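Local coordinates for periplasmic sugar-binding domain protein (Pseudomonas fluorescens Pf-5, PDB 3H75) that probably binds carbohydrate in the periplasm, as a two-domain member of the bacterial solute-binding protein 2 family, at residues T4-L9 with Y65-N70; D121-G126 with R163-R168; H144-L149 with T206-S211; Q248-G253 with A301-L306. One frame throughout, in Å; residues are numbered along the deposited sequence.

Interaction 1 of 4, residues T4-L9 with Y65-N70; sequences TSVVFL and YLMLVN
Tyr-65 N donates to Ser-5 O, 3.0 Å away, and with that bond begins a ladder of four backbone hydrogen bonds between two parallel strands, 5-9 and 65-69. Val-7 is held twice, its N on Tyr-65 O and its O accepting from Met-67 N; the latter bond measures 2.7 Å from Met-67 N to Val-7 O and is almost straight at 177°. Leu-9 N on Met-67 O completes the set. Further along, Leu-9 O and Val-69 N stand 4.3 Å apart, too far to bond, and a water bridges them, donating to the carbonyl and accepting from the amide.

The apolar contacts fall on both faces of the pair. Val-6, Phe-8, Tyr-65 and the selenomethionine Met-67 share one. The last bend of Met-67 (chi3 -49°) turns its CE back to within 3.8 Å of Val-6 CG1, while SE sits obliquely off the Phe-8 ring, 4.7 Å from its centroid, in a Met-aromatic contact. Phe-8 CD1 also lies 3.7 Å from Met-67 CG. On the other face, Leu-66 CD2 reaches across to Leu-9 CG, 3.8 Å away, and to Val-7 CG1. Near the start of the pair, Thr-4 sends CG2 against the edge of the Tyr-65 ring, 3.6 Å from CE2.

Tyr-65 OH finds its partner in Asp-276, and Ser-5 OG in the amide of Asp-64. Within the parallel sheet of the N-terminal Rossmann-like domain, strand 36-41 bonds to the far edge of 5-10 and strand 88-93 follows 65-69; helix 17-33 packs on Phe-8 and Met-67, and helix 265-277 on Met-67 and Tyr-65.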
loop_
_atom_site.group_PDB
_atom_site.type_symbol
_atom_site.label_atom_id
_atom_site.label_comp_id
_atom_site.label_asym_id
_atom_site.label_seq_id
_atom_site.Cartn_x
_atom_site.Cartn_y
_atom_site.Cartn_z
ATOM N N THR A 4 9.242 15.186 20.059
ATOM C CA THR A 4 9.383 13.755 19.827
ATOM C C THR A 4 9.900 13.609 18.400
ATOM O O THR A 4 9.366 14.223 17.477
ATOM C CB THR A 4 8.032 13.038 19.964
ATOM O OG1 THR A 4 7.540 13.214 21.299
ATOM C CG2 THR A 4 8.181 11.554 19.676
ATOM N N SER A 5 10.942 12.804 18.223
ATOM C CA SER A 5 11.538 12.626 16.905
ATOM C C SER A 5 11.333 11.238 16.320
ATOM O O SER A 5 11.406 10.231 17.023
ATOM C CB SER A 5 13.035 12.923 16.973
ATOM O OG SER A 5 13.666 12.091 17.928
ATOM N N VAL A 6 11.094 11.204 15.015
ATOM C CA VAL A 6 10.880 9.956 14.295
ATOM C C VAL A 6 11.635 9.976 12.971
ATOM O O VAL A 6 11.664 10.994 12.278
ATOM C CB VAL A 6 9.378 9.747 13.976
ATOM C CG1 VAL A 6 9.183 8.457 13.193
ATOM C CG2 VAL A 6 8.565 9.718 15.261
ATOM N N VAL A 7 12.270 8.859 12.639
ATOM C CA VAL A 7 12.965 8.728 11.368
ATOM C C VAL A 7 12.268 7.581 10.651
ATOM O O VAL A 7 12.096 6.498 11.219
ATOM C CB VAL A 7 14.462 8.376 11.540
ATOM C CG1 VAL A 7 15.064 8.016 10.183
ATOM C CG2 VAL A 7 15.211 9.560 12.136
ATOM N N PHE A 8 11.830 7.826 9.421
ATOM C CA PHE A 8 11.169 6.783 8.650
ATOM C C PHE A 8 12.025 6.412 7.459
ATOM O O PHE A 8 12.452 7.283 6.699
ATOM C CB PHE A 8 9.784 7.242 8.160
ATOM C CG PHE A 8 9.128 6.277 7.197
ATOM C CD1 PHE A 8 8.988 4.932 7.526
ATOM C CD2 PHE A 8 8.656 6.710 5.962
ATOM C CE1 PHE A 8 8.388 4.032 6.642
ATOM C CE2 PHE A 8 8.051 5.816 5.069
ATOM C CZ PHE A 8 7.919 4.479 5.411
ATOM N N LEU A 9 12.285 5.119 7.312
ATOM C CA LEU A 9 13.070 4.610 6.190
ATOM C C LEU A 9 12.084 4.193 5.097
ATOM O O LEU A 9 11.490 3.109 5.149
ATOM C CB LEU A 9 13.931 3.423 6.641
ATOM C CG LEU A 9 14.803 3.727 7.868
ATOM C CD1 LEU A 9 15.657 2.509 8.202
ATOM C CD2 LEU A 9 15.694 4.947 7.596
ATOM N N TYR A 65 12.158 7.412 17.793
ATOM C CA TYR A 65 11.597 6.279 17.062
ATOM C C TYR A 65 12.213 6.108 15.680
ATOM O O TYR A 65 12.571 7.086 15.015
ATOM C CB TYR A 65 10.087 6.468 16.871
ATOM C CG TYR A 65 9.299 6.588 18.150
ATOM C CD1 TYR A 65 8.777 5.458 18.777
ATOM C CD2 TYR A 65 9.088 7.832 18.744
ATOM C CE1 TYR A 65 8.063 5.563 19.970
ATOM C CE2 TYR A 65 8.378 7.948 19.938
ATOM C CZ TYR A 65 7.872 6.809 20.543
ATOM O OH TYR A 65 7.189 6.919 21.732
ATOM N N LEU A 66 12.309 4.852 15.255
ATOM C CA LEU A 66 12.815 4.489 13.938
ATOM C C LEU A 66 11.676 3.673 13.327
ATOM O O LEU A 66 11.296 2.630 13.863
ATOM C CB LEU A 66 14.075 3.619 14.057
ATOM C CG LEU A 66 15.122 3.552 12.932
ATOM C CD1 LEU A 66 15.514 2.096 12.707
ATOM C CD2 LEU A 66 14.610 4.186 11.648
HETATM N N MSE A 67 11.108 4.166 12.232
HETATM C CA MSE A 67 10.017 3.478 11.558
HETATM C C MSE A 67 10.522 2.874 10.256
HETATM O O MSE A 67 11.268 3.509 9.521
HETATM C CB MSE A 67 8.885 4.453 11.263
HETATM C CG MSE A 67 7.604 3.783 10.808
HETATM SE SE MSE A 67 6.266 5.125 10.407
HETATM C CE MSE A 67 6.362 6.201 11.978
ATOM N N LEU A 68 10.124 1.643 9.972
ATOM C CA LEU A 68 10.569 0.985 8.753
ATOM C C LEU A 68 9.522 0.008 8.254
ATOM O O LEU A 68 8.686 -0.471 9.023
ATOM C CB LEU A 68 11.878 0.224 9.000
ATOM C CG LEU A 68 11.826 -0.847 10.100
ATOM C CD1 LEU A 68 12.730 -2.020 9.732
ATOM C CD2 LEU A 68 12.234 -0.232 11.432
ATOM N N VAL A 69 9.580 -0.285 6.961
ATOM C CA VAL A 69 8.653 -1.221 6.345
ATOM C C VAL A 69 9.214 -2.621 6.535
ATOM O O VAL A 69 10.423 -2.833 6.444
ATOM C CB VAL A 69 8.496 -0.929 4.843
ATOM C CG1 VAL A 69 7.577 -1.952 4.208
ATOM C CG2 VAL A 69 7.943 0.482 4.645
ATOM N N ASN A 70 8.340 -3.583 6.804
ATOM C CA ASN A 70 8.802 -4.943 7.018
ATOM C C ASN A 70 9.147 -5.656 5.715
ATOM O O ASN A 70 8.504 -5.450 4.678
ATOM C CB ASN A 70 7.746 -5.742 7.785
ATOM C CG ASN A 70 8.342 -6.906 8.549
ATOM O OD1 ASN A 70 9.559 -7.093 8.565
ATOM N ND2 ASN A 70 7.490 -7.693 9.195
HETATM O O HOH W 1 11.827 0.451 5.458
#

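Interaction 2 of 4, residues D121-G126 with R163-R168; sequences DDEEAG and RERGLR
Asp-122 and Arg-163 meet by way of a single carboxylate oxygen: OD1 takes both NE and NH2 of the arginine, each at 2.8 Å. The oxygen lies in the guanidinium plane, so the arginine offers its side edge squarely, but the carboxylate is turned, with the two planes 49° apart. Both nitrogens come in from the same face of the carboxylate, NE well above its plane (47° out of it). The arginine chain runs extended from CG to NE, which lays CG 3.5 Å from Asp-122 O before the head arrives at the acid. This salt bridge fixes the guanidinium, whose NH1 is left to bond Ala-212 O and a glycerol, probably from the crystallisation liquor.

Glu-123 and Arg-165 behave differently. Their chains run alongside each other in the same direction, with Glu-123 CD 3.6 Å from Arg-165 CG; their flat groups are nearly perpendicular, 79° apart. Glu-123 OE2 and Arg-165 NE are 4.3 Å apart, and a water joins them, while the salt bridge of Glu-123 goes to Arg-169.

Two glycines bring the helices close, with segment axes only 6.4 Å apart. Gly-126 CA lies 3.4 Å from Arg-163 O, and Gly-166 CA faces Glu-123 O, both as CA-H...O contacts; a side chain on either glycine would run into those carbonyls. Helices 122-137 and 158-173 thus pack together over the sheet of the C-terminal domain: Trp-210 of strand 206-211 touches Arg-163 and Leu-167 and bonds Gly-126 O, while Leu-182 of strand 177-184 meets Leu-167.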
loop_
_atom_site.group_PDB
_atom_site.type_symbol
_atom_site.label_atom_id
_atom_site.label_comp_id
_atom_site.label_asym_id
_atom_site.label_seq_id
_atom_site.Cartn_x
_atom_site.Cartn_y
_atom_site.Cartn_z
ATOM N N ASP A 121 -4.633 -4.084 5.136
ATOM C CA ASP A 121 -5.246 -5.333 4.698
ATOM C C ASP A 121 -4.981 -5.655 3.228
ATOM O O ASP A 121 -5.903 -5.712 2.408
ATOM C CB ASP A 121 -6.758 -5.315 5.006
ATOM C CG ASP A 121 -7.491 -4.124 4.390
ATOM O OD1 ASP A 121 -6.863 -3.079 4.112
ATOM O OD2 ASP A 121 -8.725 -4.233 4.206
ATOM N N ASP A 122 -3.707 -5.884 2.912
ATOM C CA ASP A 122 -3.285 -6.205 1.549
ATOM C C ASP A 122 -3.954 -7.455 0.978
ATOM O O ASP A 122 -4.326 -7.483 -0.195
ATOM C CB ASP A 122 -1.760 -6.386 1.482
ATOM C CG ASP A 122 -1.002 -5.062 1.460
ATOM O OD1 ASP A 122 -1.278 -4.230 0.577
ATOM O OD2 ASP A 122 -0.119 -4.863 2.320
ATOM N N GLU A 123 -4.094 -8.501 1.786
ATOM C CA GLU A 123 -4.714 -9.727 1.293
ATOM C C GLU A 123 -6.143 -9.455 0.828
ATOM O O GLU A 123 -6.553 -9.915 -0.241
ATOM C CB GLU A 123 -4.713 -10.808 2.375
ATOM C CG GLU A 123 -5.043 -12.199 1.852
ATOM C CD GLU A 123 -4.965 -13.261 2.934
ATOM O OE1 GLU A 123 -4.008 -13.219 3.734
ATOM O OE2 GLU A 123 -5.852 -14.140 2.978
ATOM N N GLU A 124 -6.899 -8.700 1.620
ATOM C CA GLU A 124 -8.272 -8.377 1.256
ATOM C C GLU A 124 -8.294 -7.625 -0.072
ATOM O O GLU A 124 -9.147 -7.874 -0.920
ATOM C CB GLU A 124 -8.933 -7.519 2.340
ATOM C CG GLU A 124 -10.350 -7.061 1.990
ATOM C CD GLU A 124 -11.372 -8.188 1.997
ATOM O OE1 GLU A 124 -10.980 -9.374 1.943
ATOM O OE2 GLU A 124 -12.581 -7.883 2.049
ATOM N N ALA A 125 -7.348 -6.711 -0.260
ATOM C CA ALA A 125 -7.289 -5.940 -1.501
ATOM C C ALA A 125 -7.082 -6.843 -2.718
ATOM O O ALA A 125 -7.732 -6.665 -3.756
ATOM C CB ALA A 125 -6.179 -4.902 -1.420
ATOM N N GLY A 126 -6.179 -7.812 -2.592
ATOM C CA GLY A 126 -5.909 -8.722 -3.694
ATOM C C GLY A 126 -7.115 -9.585 -4.006
ATOM O O GLY A 126 -7.440 -9.853 -5.161
ATOM N N ARG A 163 -1.043 -9.688 -1.441
ATOM C CA ARG A 163 -2.038 -9.416 -2.466
ATOM C C ARG A 163 -2.224 -10.651 -3.342
ATOM O O ARG A 163 -3.347 -10.972 -3.733
ATOM C CB ARG A 163 -1.638 -8.184 -3.285
ATOM C CG ARG A 163 -1.715 -6.926 -2.435
ATOM C CD ARG A 163 -1.179 -5.688 -3.131
ATOM N NE ARG A 163 -0.941 -4.644 -2.141
ATOM C CZ ARG A 163 -0.332 -3.487 -2.384
ATOM N NH1 ARG A 163 0.106 -3.190 -3.603
ATOM N NH2 ARG A 163 -0.114 -2.642 -1.383
ATOM N N GLU A 164 -1.137 -11.365 -3.623
ATOM C CA GLU A 164 -1.237 -12.574 -4.431
ATOM C C GLU A 164 -2.014 -13.645 -3.676
ATOM O O GLU A 164 -2.782 -14.399 -4.277
ATOM C CB GLU A 164 0.143 -13.130 -4.787
ATOM C CG GLU A 164 0.054 -14.294 -5.773
ATOM C CD GLU A 164 1.401 -14.882 -6.143
ATOM O OE1 GLU A 164 2.391 -14.116 -6.184
ATOM O OE2 GLU A 164 1.463 -16.104 -6.414
ATOM N N ARG A 165 -1.816 -13.725 -2.363
ATOM C CA ARG A 165 -2.538 -14.718 -1.577
ATOM C C ARG A 165 -4.037 -14.469 -1.728
ATOM O O ARG A 165 -4.816 -15.408 -1.879
ATOM C CB ARG A 165 -2.134 -14.641 -0.096
ATOM C CG ARG A 165 -3.026 -15.452 0.841
ATOM C CD ARG A 165 -3.047 -16.937 0.495
ATOM N NE ARG A 165 -4.002 -17.667 1.327
ATOM C CZ ARG A 165 -4.339 -18.940 1.144
ATOM N NH1 ARG A 165 -3.798 -19.635 0.151
ATOM N NH2 ARG A 165 -5.222 -19.518 1.956
ATOM N N GLY A 166 -4.433 -13.196 -1.695
ATOM C CA GLY A 166 -5.837 -12.846 -1.850
ATOM C C GLY A 166 -6.330 -13.270 -3.217
ATOM O O GLY A 166 -7.430 -13.809 -3.354
ATOM N N LEU A 167 -5.514 -13.019 -4.238
ATOM C CA LEU A 167 -5.855 -13.410 -5.602
ATOM C C LEU A 167 -6.059 -14.923 -5.675
ATOM O O LEU A 167 -7.038 -15.397 -6.255
ATOM C CB LEU A 167 -4.735 -13.005 -6.568
ATOM C CG LEU A 167 -4.775 -13.611 -7.972
ATOM C CD1 LEU A 167 -5.999 -13.090 -8.720
ATOM C CD2 LEU A 167 -3.484 -13.255 -8.731
ATOM N N ARG A 168 -5.130 -15.675 -5.087
ATOM C CA ARG A 168 -5.211 -17.135 -5.098
ATOM C C ARG A 168 -6.483 -17.625 -4.418
ATOM O O ARG A 168 -7.082 -18.605 -4.853
ATOM C CB ARG A 168 -3.993 -17.747 -4.403
ATOM C CG ARG A 168 -2.660 -17.439 -5.086
ATOM C CD ARG A 168 -2.512 -18.154 -6.425
ATOM N NE ARG A 168 -1.245 -17.818 -7.075
ATOM C CZ ARG A 168 -0.859 -18.291 -8.257
ATOM N NH1 ARG A 168 -1.639 -19.127 -8.924
ATOM N NH2 ARG A 168 0.297 -17.904 -8.787
HETATM O O HOH W 2 -5.276 -16.593 3.966
#

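Interaction 3 of 4, residues H144-L149 with T206-S211; sequences HGIELL and TQLVWS
Leu-149 lays its isobutyl group across Thr-206 at about a right angle. Its CG, turned anti to the carbonyl carbon (chi1 -71°), sits 3.6 Å from Thr-206 OG1 and 3.7 Å from Thr-206 CG2, with CD1 following over the same two atoms. The threonine hydroxyl has its hydrogen bond with Tyr-203 O. With Leu-149 cut back to an alanine, the Thr-206 methyl would probably lose its cover and a gap open beside it.

The strands run parallel, two of the inner strands in the sheet of the C-terminal Rossmann-like domain, with helix 158-173, edge strand 177-184 and helix 189-202 in the connection between them. Their register slips by a residue at Gln-207: Glu-147 O accepts from Gln-207 N at 2.9 Å and from Leu-208 N at 3.3 Å, an arrangement that fits a beta bulge. Beyond it the pairing is regular, Leu-149 N bonding Leu-208 O and Trp-210 N bonding Leu-149 O.

Leu-208 packs on the opposite face from Leu-149. Its CD1 touches Ile-146 CG2 at 3.6 Å, and its CB meets Leu-148 CD1 at 3.7 Å; that same Leu-148 methyl continues to Trp-210 CB. Near the start of the pair a water accepts from both Glu-147 N and Gln-207 NE2, while the Glu-147 carboxylate turns to Arg-180 of strand 177-184.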
loop_
_atom_site.group_PDB
_atom_site.type_symbol
_atom_site.label_atom_id
_atom_site.label_comp_id
_atom_site.label_asym_id
_atom_site.label_seq_id
_atom_site.Cartn_x
_atom_site.Cartn_y
_atom_site.Cartn_z
ATOM N N HIS A 144 -17.328 -21.769 -21.427
ATOM C CA HIS A 144 -16.302 -20.780 -21.731
ATOM C C HIS A 144 -15.546 -20.408 -20.471
ATOM O O HIS A 144 -16.143 -20.203 -19.414
ATOM C CB HIS A 144 -16.930 -19.512 -22.307
ATOM C CG HIS A 144 -17.886 -19.767 -23.427
ATOM N ND1 HIS A 144 -18.882 -20.717 -23.350
ATOM C CD2 HIS A 144 -18.031 -19.166 -24.632
ATOM C CE1 HIS A 144 -19.600 -20.689 -24.458
ATOM N NE2 HIS A 144 -19.105 -19.757 -25.252
ATOM N N GLY A 145 -14.229 -20.328 -20.582
ATOM C CA GLY A 145 -13.441 -19.946 -19.432
ATOM C C GLY A 145 -13.288 -18.441 -19.462
ATOM O O GLY A 145 -13.645 -17.795 -20.445
ATOM N N ILE A 146 -12.782 -17.876 -18.375
ATOM C CA ILE A 146 -12.545 -16.443 -18.287
ATOM C C ILE A 146 -11.039 -16.342 -18.102
ATOM O O ILE A 146 -10.527 -16.574 -17.007
ATOM C CB ILE A 146 -13.255 -15.819 -17.063
ATOM C CG1 ILE A 146 -14.773 -15.918 -17.234
ATOM C CG2 ILE A 146 -12.834 -14.359 -16.902
ATOM C CD1 ILE A 146 -15.563 -15.433 -16.017
ATOM N N GLU A 147 -10.324 -16.001 -19.170
ATOM C CA GLU A 147 -8.875 -15.922 -19.088
ATOM C C GLU A 147 -8.385 -14.656 -18.411
ATOM O O GLU A 147 -8.865 -13.553 -18.677
ATOM C CB GLU A 147 -8.267 -16.118 -20.476
ATOM C CG GLU A 147 -8.647 -17.499 -21.018
ATOM C CD GLU A 147 -7.739 -18.012 -22.115
ATOM O OE1 GLU A 147 -6.738 -17.343 -22.439
ATOM O OE2 GLU A 147 -8.035 -19.104 -22.650
ATOM N N LEU A 148 -7.416 -14.854 -17.524
ATOM C CA LEU A 148 -6.842 -13.801 -16.699
ATOM C C LEU A 148 -5.323 -13.711 -16.746
ATOM O O LEU A 148 -4.634 -14.726 -16.832
ATOM C CB LEU A 148 -7.256 -14.061 -15.247
ATOM C CG LEU A 148 -6.518 -13.334 -14.119
ATOM C CD1 LEU A 148 -7.054 -11.923 -13.969
ATOM C CD2 LEU A 148 -6.717 -14.116 -12.821
ATOM N N LEU A 149 -4.814 -12.483 -16.683
ATOM C CA LEU A 149 -3.379 -12.238 -16.625
ATOM C C LEU A 149 -3.189 -11.513 -15.301
ATOM O O LEU A 149 -4.037 -10.706 -14.910
ATOM C CB LEU A 149 -2.903 -11.330 -17.767
ATOM C CG LEU A 149 -2.909 -11.939 -19.172
ATOM C CD1 LEU A 149 -2.477 -10.884 -20.191
ATOM C CD2 LEU A 149 -1.962 -13.137 -19.225
ATOM N N THR A 206 -7.779 -13.268 -23.151
ATOM C CA THR A 206 -7.745 -12.599 -21.854
ATOM C C THR A 206 -8.840 -11.541 -21.765
ATOM O O THR A 206 -8.988 -10.709 -22.666
ATOM C CB THR A 206 -6.378 -11.912 -21.603
ATOM O OG1 THR A 206 -5.341 -12.900 -21.575
ATOM C CG2 THR A 206 -6.394 -11.158 -20.260
ATOM N N GLN A 207 -9.618 -11.581 -20.686
ATOM C CA GLN A 207 -10.681 -10.603 -20.482
ATOM C C GLN A 207 -10.444 -9.831 -19.194
ATOM O O GLN A 207 -11.033 -8.775 -18.988
ATOM C CB GLN A 207 -12.049 -11.275 -20.390
ATOM C CG GLN A 207 -12.470 -12.017 -21.636
ATOM C CD GLN A 207 -13.870 -12.565 -21.509
ATOM O OE1 GLN A 207 -14.854 -11.843 -21.688
ATOM N NE2 GLN A 207 -13.971 -13.844 -21.180
ATOM N N LEU A 208 -9.595 -10.372 -18.322
ATOM C CA LEU A 208 -9.311 -9.721 -17.046
ATOM C C LEU A 208 -7.821 -9.570 -16.786
ATOM O O LEU A 208 -7.043 -10.478 -17.072
ATOM C CB LEU A 208 -9.910 -10.522 -15.888
ATOM C CG LEU A 208 -11.413 -10.790 -15.872
ATOM C CD1 LEU A 208 -11.728 -11.694 -14.675
ATOM C CD2 LEU A 208 -12.187 -9.477 -15.801
ATOM N N VAL A 209 -7.427 -8.418 -16.251
ATOM C CA VAL A 209 -6.032 -8.172 -15.902
ATOM C C VAL A 209 -5.980 -7.637 -14.474
ATOM O O VAL A 209 -6.422 -6.520 -14.191
ATOM C CB VAL A 209 -5.364 -7.147 -16.850
ATOM C CG1 VAL A 209 -3.912 -6.922 -16.439
ATOM C CG2 VAL A 209 -5.430 -7.655 -18.287
ATOM N N TRP A 210 -5.464 -8.465 -13.576
ATOM C CA TRP A 210 -5.313 -8.133 -12.159
ATOM C C TRP A 210 -3.893 -7.593 -11.994
ATOM O O TRP A 210 -2.940 -8.224 -12.447
ATOM C CB TRP A 210 -5.470 -9.422 -11.341
ATOM C CG TRP A 210 -5.334 -9.329 -9.839
ATOM C CD1 TRP A 210 -6.352 -9.301 -8.929
ATOM C CD2 TRP A 210 -4.118 -9.396 -9.076
ATOM N NE1 TRP A 210 -5.849 -9.361 -7.649
ATOM C CE2 TRP A 210 -4.481 -9.420 -7.711
ATOM C CE3 TRP A 210 -2.758 -9.445 -9.415
ATOM C CZ2 TRP A 210 -3.532 -9.493 -6.681
ATOM C CZ3 TRP A 210 -1.809 -9.518 -8.388
ATOM C CH2 TRP A 210 -2.206 -9.543 -7.039
ATOM N N SER A 211 -3.756 -6.422 -11.374
ATOM C CA SER A 211 -2.435 -5.832 -11.132
ATOM C C SER A 211 -2.283 -5.462 -9.664
ATOM O O SER A 211 -3.196 -4.888 -9.063
ATOM C CB SER A 211 -2.224 -4.578 -11.983
ATOM O OG SER A 211 -2.088 -4.912 -13.351
HETATM O O HOH W 3 -11.623 -15.368 -21.567
HETATM O O HOH W 4 -15.388 -15.915 -22.231
#

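Interaction 4 of 4, residues Q248-G253 with A301-L306; sequences QALIDG and AQARQL
Ile-251 presses against helix 300-309 with its longer branch. From CB, which is directed at the partner helix, CG1 leaves anti to the carbonyl carbon (chi1 -64°) and comes 3.8 Å from Ala-303 CB. The chain then stays extended, and CD1 arrives against the backbone of the next residue, 3.7 Å from Arg-304 CA. The same methyl lies 4.0 Å above one face of the Arg-304 guanidinium, displaced toward its rim. Bends at chi2 and chi3 fold the arginine back so that one face of its head lies over the isoleucine tip.

The Ala-303 methyl has a second neighbour, Leu-250 CD2 at 3.9 Å, so it is touched by two successive residues of helix 244-252. Gln-248 runs alongside the arginine, with the amide and guanidinium planes 64° apart; Gln-248 OE1 is 3.7 Å from Arg-304 NH2, a proximity and not a bond. The other end of the amide turns back on its own helix, Gln-248 NE2 donating to Asp-252 OD1 at 3.1 Å. With an alanine in place of Gln-248, the Asp-252 carboxylate would probably lose its tether and Arg-304 NH2 its neighbouring amide oxygen.

Helix 244-252 ends just beyond, at Gly-253, in a Schellman motif. The two segments run roughly antiparallel, at 149°, and the packing extends along both helices: Leu-307 touches Gln-248 and Ile-251, Leu-247 touches Ala-303 and Leu-306, and Leu-298, ahead of helix 300-309, meets Leu-250.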
loop_
_atom_site.group_PDB
_atom_site.type_symbol
_atom_site.label_atom_id
_atom_site.label_comp_id
_atom_site.label_asym_id
_atom_site.label_seq_id
_atom_site.Cartn_x
_atom_site.Cartn_y
_atom_site.Cartn_z
ATOM N N GLN A 248 -8.013 9.193 -12.495
ATOM C CA GLN A 248 -8.711 9.685 -13.674
ATOM C C GLN A 248 -9.224 8.513 -14.503
ATOM O O GLN A 248 -10.334 8.559 -15.028
ATOM C CB GLN A 248 -7.784 10.546 -14.534
ATOM C CG GLN A 248 -8.485 11.195 -15.729
ATOM C CD GLN A 248 -9.564 12.179 -15.312
ATOM O OE1 GLN A 248 -9.277 13.201 -14.686
ATOM N NE2 GLN A 248 -10.813 11.874 -15.652
ATOM N N ALA A 249 -8.418 7.461 -14.616
ATOM C CA ALA A 249 -8.821 6.293 -15.397
ATOM C C ALA A 249 -10.029 5.608 -14.769
ATOM O O ALA A 249 -10.895 5.090 -15.473
ATOM C CB ALA A 249 -7.663 5.314 -15.515
ATOM N N LEU A 250 -10.088 5.600 -13.442
ATOM C CA LEU A 250 -11.214 4.987 -12.753
ATOM C C LEU A 250 -12.466 5.814 -13.046
ATOM O O LEU A 250 -13.533 5.274 -13.355
ATOM C CB LEU A 250 -10.962 4.938 -11.242
ATOM C CG LEU A 250 -12.060 4.230 -10.435
ATOM C CD1 LEU A 250 -12.058 2.739 -10.748
ATOM C CD2 LEU A 250 -11.837 4.457 -8.960
ATOM N N ILE A 251 -12.321 7.132 -12.954
ATOM C CA ILE A 251 -13.430 8.044 -13.218
ATOM C C ILE A 251 -13.924 7.886 -14.657
ATOM O O ILE A 251 -15.132 7.908 -14.915
ATOM C CB ILE A 251 -13.000 9.503 -12.978
ATOM C CG1 ILE A 251 -12.661 9.700 -11.497
ATOM C CG2 ILE A 251 -14.111 10.457 -13.400
ATOM C CD1 ILE A 251 -12.002 11.037 -11.180
ATOM N N ASP A 252 -12.988 7.714 -15.589
ATOM C CA ASP A 252 -13.319 7.550 -17.007
ATOM C C ASP A 252 -13.850 6.158 -17.343
ATOM O O ASP A 252 -14.327 5.920 -18.458
ATOM C CB ASP A 252 -12.094 7.823 -17.886
ATOM C CG ASP A 252 -11.659 9.276 -17.853
ATOM O OD1 ASP A 252 -12.502 10.148 -17.562
ATOM O OD2 ASP A 252 -10.476 9.545 -18.139
ATOM N N GLY A 253 -13.753 5.239 -16.388
ATOM C CA GLY A 253 -14.232 3.887 -16.612
ATOM C C GLY A 253 -13.253 2.988 -17.353
ATOM O O GLY A 253 -13.573 1.835 -17.653
ATOM N N ALA A 301 -16.856 8.962 -7.447
ATOM C CA ALA A 301 -17.012 10.151 -6.613
ATOM C C ALA A 301 -15.837 10.319 -5.653
ATOM O O ALA A 301 -15.310 11.419 -5.491
ATOM C CB ALA A 301 -18.318 10.071 -5.831
ATOM N N GLN A 302 -15.434 9.227 -5.012
ATOM C CA GLN A 302 -14.311 9.270 -4.083
ATOM C C GLN A 302 -13.015 9.560 -4.828
ATOM O O GLN A 302 -12.160 10.299 -4.341
ATOM C CB GLN A 302 -14.180 7.936 -3.350
ATOM C CG GLN A 302 -15.348 7.602 -2.444
ATOM C CD GLN A 302 -15.199 6.233 -1.815
ATOM O OE1 GLN A 302 -15.040 5.234 -2.515
ATOM N NE2 GLN A 302 -15.245 6.180 -0.487
ATOM N N ALA A 303 -12.867 8.961 -6.007
ATOM C CA ALA A 303 -11.668 9.161 -6.814
ATOM C C ALA A 303 -11.539 10.624 -7.219
ATOM O O ALA A 303 -10.438 11.164 -7.272
ATOM C CB ALA A 303 -11.714 8.271 -8.052
ATOM N N ARG A 304 -12.671 11.260 -7.508
ATOM C CA ARG A 304 -12.688 12.665 -7.903
ATOM C C ARG A 304 -12.141 13.526 -6.766
ATOM O O ARG A 304 -11.361 14.448 -6.995
ATOM C CB ARG A 304 -14.121 13.100 -8.234
ATOM C CG ARG A 304 -14.273 14.550 -8.690
ATOM C CD ARG A 304 -14.235 14.681 -10.212
ATOM N NE ARG A 304 -12.890 14.900 -10.737
ATOM C CZ ARG A 304 -12.599 14.984 -12.033
ATOM N NH1 ARG A 304 -13.558 14.863 -12.940
ATOM N NH2 ARG A 304 -11.350 15.198 -12.423
ATOM N N GLN A 305 -12.565 13.225 -5.542
ATOM C CA GLN A 305 -12.112 13.964 -4.368
ATOM C C GLN A 305 -10.604 13.830 -4.185
ATOM O O GLN A 305 -9.897 14.821 -3.988
ATOM C CB GLN A 305 -12.812 13.449 -3.110
ATOM C CG GLN A 305 -14.289 13.779 -3.018
ATOM C CD GLN A 305 -14.918 13.235 -1.749
ATOM O OE1 GLN A 305 -15.304 12.067 -1.682
ATOM N NE2 GLN A 305 -15.010 14.078 -0.726
ATOM N N LEU A 306 -10.112 12.597 -4.244
ATOM C CA LEU A 306 -8.689 12.350 -4.081
ATOM C C LEU A 306 -7.864 12.956 -5.210
ATOM O O LEU A 306 -6.733 13.388 -4.995
ATOM C CB LEU A 306 -8.418 10.846 -4.007
ATOM C CG LEU A 306 -9.002 10.093 -2.809
ATOM C CD1 LEU A 306 -8.670 8.618 -2.945
ATOM C CD2 LEU A 306 -8.433 10.649 -1.508
#

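From the N terminus, interaction 1 closes first, returning the chain to strand 5-10 after strand 36-41 and two helices, and pairing strands of the N-terminal domain's sheet. Interactions 2 and 3 belong to the C-terminal domain and cross: 144-149 opens between the two halves of 121-126 with 163-168, and closes at 206-211, after helix 158-173 has been passed. They also touch, Trp-210 of the sheet packing on the helix pair. Interaction 4 follows in series, joining helix 244-252 to 300-309; the loop it closes includes an excursion through helix 265-277 and strand 289-291 of the first domain. The centres of interactions 1 and 3 are about 40 Å apart.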